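Local coordinates for protein FeoA (Thermococcus thioreducens, PDB 3E19) that probably takes part in regulating iron uptake, as a small metal-binding beta-barrel protein of the FeoA family, at residues G16-I21 / M34-G39. Residues are numbered along the deposited sequence; the frame is centred on the assembly and turned at random.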
loop_
_atom_site.group_PDB
_atom_site.type_symbol
_atom_site.label_atom_id
_atom_site.label_comp_id
_atom_site.label_asym_id
_atom_site.label_seq_id
_atom_site.Cartn_x
_atom_site.Cartn_y
_atom_site.Cartn_z
ATOM N N GLY C 16 -24.816 -12.804 -14.073
ATOM C CA GLY C 16 -24.640 -13.083 -15.473
ATOM C C GLY C 16 -23.177 -13.153 -15.905
ATOM O O GLY C 16 -22.251 -12.957 -15.109
ATOM N N ILE C 17 -22.997 -13.375 -17.188
ATOM C CA ILE C 17 -21.682 -13.512 -17.805
ATOM C C ILE C 17 -21.548 -12.388 -18.804
ATOM O O ILE C 17 -22.420 -12.199 -19.661
ATOM C CB ILE C 17 -21.534 -14.881 -18.556
ATOM C CG1 ILE C 17 -21.787 -16.045 -17.644
ATOM C CG2 ILE C 17 -20.132 -15.019 -19.194
ATOM C CD1 ILE C 17 -22.030 -17.379 -18.409
ATOM N N VAL C 18 -20.455 -11.647 -18.740
ATOM C CA VAL C 18 -20.223 -10.589 -19.704
ATOM C C VAL C 18 -20.027 -11.179 -21.096
ATOM O O VAL C 18 -19.233 -12.124 -21.271
ATOM C CB VAL C 18 -18.967 -9.758 -19.360
ATOM C CG1 VAL C 18 -18.754 -8.680 -20.405
ATOM C CG2 VAL C 18 -19.049 -9.220 -17.922
ATOM N N VAL C 19 -20.698 -10.591 -22.084
ATOM C CA VAL C 19 -20.653 -11.111 -23.444
ATOM C C VAL C 19 -19.941 -10.137 -24.355
ATOM O O VAL C 19 -19.293 -10.579 -25.281
ATOM C CB VAL C 19 -22.059 -11.508 -24.021
ATOM C CG1 VAL C 19 -22.611 -12.700 -23.262
ATOM C CG2 VAL C 19 -23.062 -10.339 -24.068
ATOM N N ASN C 20 -20.003 -8.849 -24.064
ATOM C CA ASN C 20 -19.478 -7.823 -24.945
ATOM C C ASN C 20 -19.262 -6.535 -24.195
ATOM O O ASN C 20 -20.045 -6.215 -23.354
ATOM C CB ASN C 20 -20.484 -7.513 -26.033
ATOM C CG ASN C 20 -19.869 -6.843 -27.236
ATOM O OD1 ASN C 20 -19.264 -7.513 -28.091
ATOM N ND2 ASN C 20 -20.083 -5.548 -27.361
ATOM N N ILE C 21 -18.210 -5.814 -24.529
ATOM C CA ILE C 21 -17.974 -4.488 -24.027
ATOM C C ILE C 21 -18.169 -3.545 -25.211
ATOM O O ILE C 21 -17.509 -3.719 -26.218
ATOM C CB ILE C 21 -16.509 -4.350 -23.535
ATOM C CG1 ILE C 21 -16.192 -5.353 -22.437
ATOM C CG2 ILE C 21 -16.238 -2.920 -23.067
ATOM C CD1 ILE C 21 -17.187 -5.377 -21.274
ATOM N N MET C 34 -12.048 -3.593 -13.453
ATOM C CA MET C 34 -13.084 -4.088 -12.516
ATOM C C MET C 34 -13.427 -5.527 -12.849
ATOM O O MET C 34 -14.476 -6.056 -12.433
ATOM C CB MET C 34 -14.342 -3.228 -12.597
ATOM C CG MET C 34 -14.223 -1.889 -11.876
ATOM S SD MET C 34 -15.716 -0.837 -12.085
ATOM C CE MET C 34 -15.356 -0.239 -13.730
ATOM N N GLY C 35 -12.546 -6.153 -13.631
ATOM C CA GLY C 35 -12.725 -7.543 -14.056
ATOM C C GLY C 35 -13.765 -7.712 -15.161
ATOM O O GLY C 35 -14.107 -8.847 -15.519
ATOM N N LEU C 36 -14.274 -6.601 -15.718
ATOM C CA LEU C 36 -15.354 -6.657 -16.719
ATOM C C LEU C 36 -14.788 -6.787 -18.149
ATOM O O LEU C 36 -14.423 -5.801 -18.810
ATOM C CB LEU C 36 -16.304 -5.489 -16.544
ATOM C CG LEU C 36 -16.981 -5.396 -15.193
ATOM C CD1 LEU C 36 -17.655 -4.022 -14.998
ATOM C CD2 LEU C 36 -17.956 -6.573 -15.035
ATOM N N THR C 37 -14.644 -8.051 -18.536
ATOM C CA THR C 37 -14.176 -8.516 -19.823
ATOM C C THR C 37 -15.067 -9.729 -20.208
ATOM O O THR C 37 -15.622 -10.384 -19.325
ATOM C CB THR C 37 -12.662 -8.974 -19.703
ATOM O OG1 THR C 37 -12.128 -9.259 -20.956
ATOM C CG2 THR C 37 -12.519 -10.191 -18.921
ATOM N N PRO C 38 -15.203 -10.023 -21.511
ATOM C CA PRO C 38 -16.009 -11.172 -21.872
ATOM C C PRO C 38 -15.636 -12.465 -21.182
ATOM O O PRO C 38 -14.462 -12.848 -21.106
ATOM C CB PRO C 38 -15.886 -11.215 -23.401
ATOM C CG PRO C 38 -15.718 -9.817 -23.761
ATOM C CD PRO C 38 -14.711 -9.341 -22.719
ATOM N N GLY C 39 -16.646 -13.075 -20.581
ATOM C CA GLY C 39 -16.555 -14.351 -19.903
ATOM C C GLY C 39 -16.535 -14.261 -18.404
ATOM O O GLY C 39 -16.785 -15.221 -17.740
#
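Val18 O receives the backbone N-H of Gly39 at 2.8 Å (Gly39 N to Val18 O), with 157° at the hydrogen. The same oxygen is approached by the CA-H of Pro38, 3.4 Å from Pro38 CA to Val18 O, so two consecutive residues of the loop converge on one acceptor. Here a loop is fastened to a strand by main-chain atoms, while the side chains of Val18, Ile21 and Leu36 pack alongside. Val18 turns its CB toward the loop, and Thr37 O lies 3.4 Å from Val18 CB. With CG1 anti to the backbone N (chi1 179°), that methyl also lies against the Thr37 carbonyl, leaving CG2 to meet Leu36 CD2 at 4.1 Å, the two side chains crossing at about a right angle. In the SH3-like FeoA barrel this is the place where the chain, having left strand 15-21 for helix 24-32, returns through 34-39 to enter strand 41-46, the antiparallel neighbour of 15-21; the pairing continues between Val18 and Ala40. On the edge that pairs with strand 72-76, Val19 and Asn20 both face Met73, a classic beta bulge. Cutting Val18 back to alanine would remove both methyls and is likely to open a gap beside Leu36 CD2 and the Thr37 carbonyl. Leu36 continues inward to Ile55, Val57 and Ile64. Farther along the strand, Ile21 CD1 touches the backbone at Leu36 O (3.7 Å), and its CG1 lies 4.3 Å from Pro38 CD. The Pro38 ring also borders the bulge, with CB 3.9 Å from Val19 O. At the opposite end, Ile17 CG2, anti to its own nitrogen, rests 3.7 Å from Gly39 CA, where phi of 104° suits a residue without a side chain.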